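Local coordinates for protein KLLA0E08119p (Kluyveromyces lactis, PDB 3VA7) that probably carboxylates urea to urea-1-carboxylate (allophanate) with ATP, hydrogencarbonate and a biotin cofactor, and, as a longer multifunctional protein, probably hydrolyses that product as well, at residues A[249-261]-A[268-280]. Sequence-based numbering, arbitrary orientation.
Sequences AIAIGERDCSLQR and EETPAPNLPEATR
Glu-254 and Arg-280 are brought together by bends in both side chains: Glu-254 starts with CG between its backbone N and carbonyl carbon (chi1 87°) and turns again at chi2, while Arg-280 leaves the first turn of helix 277-293 extended and kinks at chi3. The chains cross at about a right angle, the carboxylate lies 35° from the guanidinium plane, and OE2 of Glu-254 approaches the guanidinium edge, near its plane, on the NH1 side in a salt bridge modelled too short for its length to carry weight. Glu-254 OE2 also accepts a hydrogen bond from the backbone N of Ala-272 at 3.0 Å, met from above the carboxylate plane. CB of Pro-271, which follows a cis peptide bond, packs 3.5 Å from OE2 of Glu-254. Within the hairpin itself, Thr-270 OG1 is placed as a donor to Glu-254 O, though modelled too close for its geometry to be relied on.

Asp-256 and Glu-269 form an antiparallel hydrogen-bonded pair: Asp-256 N to Glu-269 O is 2.9 Å, and Glu-269 N to Asp-256 O is 3.1 Å. Their carboxylates share a water, 2.9 Å from Asp-256 OD1 and 2.6 Å from Glu-269 OE1. Asp-256 OD1 also closes an Asx turn by accepting a hydrogen bond from Ser-258 N at 3.0 Å. Arg-235 and Arg-423 form salt bridges to Asp-256 and Glu-269, respectively.

The contact thus ties a hairpin of the biotin carboxylase domain to the helix that follows. Asp-256 OD1 and Glu-269 OE1 lie 4.8 Å apart, and the bridging water and flanking arginines would be expected to offset their repulsion and favour the ionised forms.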
ATOM      1  N   ALA A 249       1.068  17.337  50.863  1.00 33.03           N
ATOM      2  CA  ALA A 249       1.621  16.470  49.822  1.00 34.24           C
ATOM      3  C   ALA A 249       1.256  15.036  50.144  1.00 35.13           C
ATOM      4  O   ALA A 249       1.126  14.695  51.308  1.00 35.94           O
ATOM      5  CB  ALA A 249       3.166  16.661  49.688  1.00 32.87           C
ATOM      6  N   ILE A 250       1.090  14.189  49.130  1.00 36.24           N
ATOM      7  CA  ILE A 250       0.673  12.789  49.369  1.00 36.81           C
ATOM      8  C   ILE A 250       1.389  11.819  48.426  1.00 36.87           C
ATOM      9  O   ILE A 250       1.611  12.149  47.245  1.00 37.66           O
ATOM     10  CB  ILE A 250      -0.853  12.662  49.325  1.00 37.08           C
ATOM     11  CG1 ILE A 250      -1.299  11.219  49.448  1.00 38.09           C
ATOM     12  CG2 ILE A 250      -1.410  13.269  48.028  1.00 38.13           C
ATOM     13  CD1 ILE A 250      -2.747  11.130  49.920  1.00 38.13           C
ATOM     14  N   ALA A 251       1.851  10.672  48.945  1.00 36.60           N
ATOM     15  CA  ALA A 251       2.597   9.730  48.094  1.00 36.22           C
ATOM     16  C   ALA A 251       1.586   8.708  47.603  1.00 37.22           C
ATOM     17  O   ALA A 251       0.842   8.076  48.400  1.00 38.17           O
ATOM     18  CB  ALA A 251       3.732   9.099  48.809  1.00 35.38           C
ATOM     19  N   ILE A 252       1.500   8.586  46.286  1.00 36.92           N
ATOM     20  CA  ILE A 252       0.407   7.834  45.704  1.00 36.67           C
ATOM     21  C   ILE A 252       0.851   6.387  45.480  1.00 36.40           C
ATOM     22  O   ILE A 252       0.026   5.483  45.595  1.00 36.53           O
ATOM     23  CB  ILE A 252      -0.162   8.585  44.456  1.00 37.59           C
ATOM     24  CG1 ILE A 252      -0.749   9.929  44.943  1.00 38.70           C
ATOM     25  CG2 ILE A 252      -1.170   7.754  43.689  1.00 35.19           C
ATOM     26  CD1 ILE A 252      -2.005  10.444  44.224  1.00 43.08           C
ATOM     27  N   GLY A 253       2.158   6.179  45.278  1.00 35.49           N
ATOM     28  CA  GLY A 253       2.738   4.862  45.104  1.00 35.13           C
ATOM     29  C   GLY A 253       4.125   4.954  44.478  1.00 36.37           C
ATOM     30  O   GLY A 253       4.629   6.060  44.176  1.00 35.66           O
ATOM     31  N   GLU A 254       4.767   3.802  44.286  1.00 36.95           N
ATOM     32  CA  GLU A 254       6.086   3.777  43.671  1.00 38.77           C
ATOM     33  C   GLU A 254       6.092   2.901  42.437  1.00 38.83           C
ATOM     34  O   GLU A 254       5.302   1.945  42.306  1.00 38.53           O
ATOM     35  CB  GLU A 254       7.171   3.286  44.651  1.00 39.91           C
ATOM     36  CG  GLU A 254       7.353   1.778  44.701  1.00 42.23           C
ATOM     37  CD  GLU A 254       6.184   1.072  45.367  1.00 49.03           C
ATOM     38  OE1 GLU A 254       5.223   1.749  45.839  1.00 51.01           O
ATOM     39  OE2 GLU A 254       6.235  -0.176  45.436  1.00 52.26           O
ATOM     40  N   ARG A 255       7.003   3.229  41.540  1.00 37.81           N
ATOM     41  CA  ARG A 255       7.099   2.529  40.293  1.00 37.03           C
ATOM     42  C   ARG A 255       8.556   2.224  40.156  1.00 37.69           C
ATOM     43  O   ARG A 255       9.402   3.021  40.555  1.00 37.07           O
ATOM     44  CB  ARG A 255       6.638   3.408  39.123  1.00 35.66           C
ATOM     45  CG  ARG A 255       5.216   3.881  39.263  1.00 35.07           C
ATOM     46  CD  ARG A 255       4.747   4.753  38.102  1.00 34.91           C
ATOM     47  NE  ARG A 255       5.364   6.073  38.043  1.00 31.65           N
ATOM     48  CZ  ARG A 255       4.722   7.222  38.253  1.00 35.25           C
ATOM     49  NH1 ARG A 255       3.407   7.248  38.536  1.00 34.63           N
ATOM     50  NH2 ARG A 255       5.394   8.370  38.163  1.00 34.48           N
ATOM     51  N   ASP A 256       8.837   1.059  39.582  1.00 38.88           N
ATOM     52  CA  ASP A 256      10.161   0.689  39.167  1.00 39.64           C
ATOM     53  C   ASP A 256      10.320   0.929  37.651  1.00 39.99           C
ATOM     54  O   ASP A 256       9.516   0.479  36.846  1.00 39.82           O
ATOM     55  CB  ASP A 256      10.340  -0.758  39.516  1.00 40.46           C
ATOM     56  CG  ASP A 256      11.707  -1.237  39.277  1.00 43.77           C
ATOM     57  OD1 ASP A 256      12.205  -1.203  38.115  1.00 45.89           O
ATOM     58  OD2 ASP A 256      12.287  -1.671  40.281  1.00 50.36           O
ATOM     59  N   CYS A 257      11.389   1.626  37.275  1.00 40.47           N
ATOM     60  CA  CYS A 257      11.619   2.064  35.922  1.00 40.50           C
ATOM     61  C   CYS A 257      13.028   1.711  35.536  1.00 40.64           C
ATOM     62  O   CYS A 257      13.675   2.376  34.716  1.00 40.95           O
ATOM     63  CB  CYS A 257      11.376   3.569  35.814  1.00 40.94           C
ATOM     64  SG  CYS A 257       9.647   4.092  36.218  1.00 44.40           S
ATOM     65  N   SER A 258      13.497   0.618  36.114  1.00 41.30           N
ATOM     66  CA  SER A 258      14.838   0.094  35.839  1.00 41.37           C
ATOM     67  C   SER A 258      15.092  -0.317  34.378  1.00 42.44           C
ATOM     68  O   SER A 258      16.216  -0.173  33.905  1.00 42.76           O
ATOM     69  CB  SER A 258      15.140  -1.064  36.787  1.00 41.14           C
ATOM     70  OG  SER A 258      14.576  -0.836  38.077  1.00 38.24           O
ATOM     71  N   LEU A 259      14.076  -0.813  33.651  1.00 43.19           N
ATOM     72  CA  LEU A 259      14.336  -1.356  32.303  1.00 43.67           C
ATOM     73  C   LEU A 259      14.498  -0.244  31.273  1.00 43.79           C
ATOM     74  O   LEU A 259      13.566   0.118  30.552  1.00 44.03           O
ATOM     75  CB  LEU A 259      13.275  -2.407  31.898  1.00 44.14           C
ATOM     76  CG  LEU A 259      13.248  -3.711  32.736  1.00 44.74           C
ATOM     77  CD1 LEU A 259      12.032  -4.567  32.467  1.00 43.24           C
ATOM     78  CD2 LEU A 259      14.526  -4.551  32.567  1.00 45.18           C
ATOM     79  N   GLN A 260      15.698   0.314  31.253  1.00 44.76           N
ATOM     80  CA  GLN A 260      16.054   1.462  30.426  1.00 45.89           C
ATOM     81  C   GLN A 260      17.175   1.071  29.445  1.00 46.69           C
ATOM     82  O   GLN A 260      18.060   0.296  29.781  1.00 46.90           O
ATOM     83  CB  GLN A 260      16.582   2.576  31.315  1.00 45.62           C
ATOM     84  CG  GLN A 260      15.572   3.222  32.254  1.00 47.34           C
ATOM     85  CD  GLN A 260      16.206   4.253  33.215  1.00 47.50           C
ATOM     86  OE1 GLN A 260      17.109   5.031  32.833  1.00 48.78           O
ATOM     87  NE2 GLN A 260      15.736   4.259  34.455  1.00 44.00           N
ATOM     88  N   ARG A 261      17.147   1.634  28.244  1.00 47.80           N
ATOM     89  CA  ARG A 261      18.148   1.382  27.250  1.00 49.14           C
ATOM     90  C   ARG A 261      18.856   2.695  26.981  1.00 51.33           C
ATOM     91  O   ARG A 261      18.207   3.677  26.590  1.00 51.69           O
ATOM     92  CB  ARG A 261      17.501   0.848  25.983  1.00 48.48           C
ATOM     93  CG  ARG A 261      18.468   0.566  24.874  1.00 47.24           C
ATOM     94  CD  ARG A 261      17.772   0.411  23.531  1.00 47.66           C
ATOM     95  NE  ARG A 261      17.435   1.696  22.907  1.00 48.10           N
ATOM     96  CZ  ARG A 261      18.300   2.527  22.318  1.00 51.91           C
ATOM     97  NH1 ARG A 261      17.859   3.671  21.798  1.00 53.48           N
ATOM     98  NH2 ARG A 261      19.606   2.248  22.244  1.00 52.99           N
ATOM     99  N   GLU A 268       7.923  -0.322  32.504  1.00 38.94           N
ATOM    100  CA  GLU A 268       7.779   0.071  33.902  1.00 38.01           C
ATOM    101  C   GLU A 268       6.744  -0.782  34.600  1.00 38.04           C
ATOM    102  O   GLU A 268       5.877  -1.356  33.958  1.00 38.07           O
ATOM    103  CB  GLU A 268       7.435   1.557  34.016  1.00 37.54           C
ATOM    104  CG  GLU A 268       8.202   2.463  33.047  1.00 36.00           C
ATOM    105  CD  GLU A 268       7.462   2.725  31.712  1.00 36.93           C
ATOM    106  OE1 GLU A 268       6.340   2.215  31.480  1.00 36.74           O
ATOM    107  OE2 GLU A 268       8.009   3.473  30.878  1.00 40.31           O
ATOM    108  N   GLU A 269       6.845  -0.850  35.921  1.00 38.51           N
ATOM    109  CA  GLU A 269       5.948  -1.661  36.750  1.00 38.95           C
ATOM    110  C   GLU A 269       5.700  -1.103  38.185  1.00 39.23           C
ATOM    111  O   GLU A 269       6.490  -0.330  38.738  1.00 38.43           O
ATOM    112  CB  GLU A 269       6.496  -3.092  36.871  1.00 38.80           C
ATOM    113  CG  GLU A 269       7.724  -3.229  37.784  1.00 36.95           C
ATOM    114  CD  GLU A 269       8.152  -4.697  37.922  1.00 36.97           C
ATOM    115  OE1 GLU A 269       9.366  -5.038  37.631  1.00 30.91           O
ATOM    116  OE2 GLU A 269       7.246  -5.489  38.318  1.00 31.32           O
ATOM    117  N   THR A 270       4.609  -1.566  38.774  1.00 39.43           N
ATOM    118  CA  THR A 270       4.202  -1.203  40.099  1.00 40.18           C
ATOM    119  C   THR A 270       3.414  -2.394  40.660  1.00 41.11           C
ATOM    120  O   THR A 270       2.706  -3.096  39.907  1.00 40.45           O
ATOM    121  CB  THR A 270       3.376   0.144  40.101  1.00 39.54           C
ATOM    122  OG1 THR A 270       3.419   0.743  41.396  1.00 40.08           O
ATOM    123  CG2 THR A 270       1.917  -0.048  39.727  1.00 40.79           C
ATOM    124  N   PRO A 271       3.577  -2.671  41.967  1.00 42.47           N
ATOM    125  CA  PRO A 271       4.562  -2.093  42.916  1.00 43.13           C
ATOM    126  C   PRO A 271       5.950  -2.447  42.500  1.00 43.65           C
ATOM    127  O   PRO A 271       6.124  -3.334  41.703  1.00 43.95           O
ATOM    128  CB  PRO A 271       4.262  -2.809  44.245  1.00 42.98           C
ATOM    129  CG  PRO A 271       2.810  -3.245  44.151  1.00 43.29           C
ATOM    130  CD  PRO A 271       2.565  -3.509  42.644  1.00 42.85           C
ATOM    131  N   ALA A 272       6.945  -1.757  43.026  1.00 45.09           N
ATOM    132  CA  ALA A 272       8.310  -2.186  42.807  1.00 46.31           C
ATOM    133  C   ALA A 272       8.492  -3.636  43.329  1.00 48.09           C
ATOM    134  O   ALA A 272       8.035  -3.989  44.423  1.00 47.31           O
ATOM    135  CB  ALA A 272       9.247  -1.251  43.482  1.00 45.50           C
ATOM    136  N   PRO A 273       9.149  -4.496  42.534  1.00 50.10           N
ATOM    137  CA  PRO A 273       9.435  -5.822  43.068  1.00 51.44           C
ATOM    138  C   PRO A 273      10.584  -5.750  44.098  1.00 53.02           C
ATOM    139  O   PRO A 273      11.404  -4.834  44.020  1.00 52.10           O
ATOM    140  CB  PRO A 273       9.899  -6.573  41.825  1.00 51.30           C
ATOM    141  CG  PRO A 273      10.631  -5.512  41.024  1.00 49.59           C
ATOM    142  CD  PRO A 273       9.742  -4.303  41.192  1.00 49.94           C
ATOM    143  N   ASN A 274      10.624  -6.709  45.034  1.00 55.56           N
ATOM    144  CA  ASN A 274      11.763  -6.913  45.969  1.00 57.69           C
ATOM    145  C   ASN A 274      12.145  -5.662  46.713  1.00 58.64           C
ATOM    146  O   ASN A 274      13.316  -5.233  46.701  1.00 57.99           O
ATOM    147  CB  ASN A 274      13.012  -7.451  45.260  1.00 58.00           C
ATOM    148  CG  ASN A 274      12.790  -8.820  44.621  1.00 60.07           C
ATOM    149  OD1 ASN A 274      12.151  -9.722  45.204  1.00 59.75           O
ATOM    150  ND2 ASN A 274      13.307  -8.975  43.395  1.00 62.90           N
ATOM    151  N   LEU A 275      11.124  -5.059  47.315  1.00 60.00           N
ATOM    152  CA  LEU A 275      11.298  -3.871  48.119  1.00 61.00           C
ATOM    153  C   LEU A 275      10.465  -4.040  49.364  1.00 61.70           C
ATOM    154  O   LEU A 275       9.246  -4.233  49.285  1.00 61.52           O
ATOM    155  CB  LEU A 275      10.877  -2.631  47.353  1.00 61.06           C
ATOM    156  CG  LEU A 275      10.811  -1.302  48.095  1.00 61.42           C
ATOM    157  CD1 LEU A 275      12.175  -0.666  48.178  1.00 60.39           C
ATOM    158  CD2 LEU A 275       9.858  -0.403  47.332  1.00 61.41           C
ATOM    159  N   PRO A 276      11.136  -3.999  50.526  1.00 62.54           N
ATOM    160  CA  PRO A 276      10.444  -4.132  51.812  1.00 62.97           C
ATOM    161  C   PRO A 276       9.703  -2.852  52.198  1.00 63.57           C
ATOM    162  O   PRO A 276      10.192  -1.734  51.964  1.00 63.38           O
ATOM    163  CB  PRO A 276      11.579  -4.414  52.796  1.00 63.10           C
ATOM    164  CG  PRO A 276      12.859  -4.601  51.916  1.00 62.42           C
ATOM    165  CD  PRO A 276      12.600  -3.877  50.672  1.00 61.96           C
ATOM    166  N   GLU A 277       8.512  -3.043  52.761  1.00 64.30           N
ATOM    167  CA  GLU A 277       7.745  -1.977  53.423  1.00 65.24           C
ATOM    168  C   GLU A 277       8.560  -0.933  54.236  1.00 65.36           C
ATOM    169  O   GLU A 277       8.349   0.272  54.070  1.00 66.01           O
ATOM    170  CB  GLU A 277       6.678  -2.594  54.314  1.00 64.84           C
ATOM    171  CG  GLU A 277       5.544  -3.184  53.555  1.00 68.39           C
ATOM    172  CD  GLU A 277       4.562  -2.124  53.017  1.00 74.15           C
ATOM    173  OE1 GLU A 277       4.547  -0.957  53.523  1.00 73.69           O
ATOM    174  OE2 GLU A 277       3.787  -2.481  52.087  1.00 76.08           O
ATOM    175  N   ALA A 278       9.450  -1.377  55.129  1.00 65.28           N
ATOM    176  CA  ALA A 278      10.328  -0.441  55.854  1.00 65.07           C
ATOM    177  C   ALA A 278      10.900   0.641  54.909  1.00 64.53           C
ATOM    178  O   ALA A 278      10.898   1.857  55.226  1.00 64.75           O
ATOM    179  CB  ALA A 278      11.485  -1.191  56.603  1.00 64.88           C
ATOM    180  N   THR A 279      11.362   0.202  53.741  1.00 63.09           N
ATOM    181  CA  THR A 279      12.033   1.114  52.836  1.00 61.74           C
ATOM    182  C   THR A 279      11.048   1.818  51.846  1.00 61.11           C
ATOM    183  O   THR A 279      11.266   2.980  51.487  1.00 60.61           O
ATOM    184  CB  THR A 279      13.317   0.449  52.268  1.00 61.47           C
ATOM    185  OG1 THR A 279      13.773   1.109  51.078  1.00 60.81           O
ATOM    186  CG2 THR A 279      13.047  -0.981  52.003  1.00 60.90           C
ATOM    187  N   ARG A 280       9.948   1.153  51.475  1.00 60.22           N
ATOM    188  CA  ARG A 280       8.861   1.813  50.733  1.00 59.65           C
ATOM    189  C   ARG A 280       8.174   2.917  51.535  1.00 59.18           C
ATOM    190  O   ARG A 280       7.995   4.026  51.019  1.00 58.97           O
ATOM    191  CB  ARG A 280       7.808   0.826  50.187  1.00 59.69           C
ATOM    192  CG  ARG A 280       6.501   1.509  49.703  1.00 60.33           C
ATOM    193  CD  ARG A 280       5.459   0.617  48.973  1.00 64.27           C
ATOM    194  NE  ARG A 280       5.502  -0.799  49.345  1.00 68.40           N
ATOM    195  CZ  ARG A 280       6.063  -1.769  48.609  1.00 69.35           C
ATOM    196  NH1 ARG A 280       6.629  -1.511  47.430  1.00 67.39           N
ATOM    197  NH2 ARG A 280       6.061  -3.013  49.061  1.00 69.89           N
TER
HETATM  198  O   HOH W   1      11.144  -3.455  36.574  1.00 34.96           O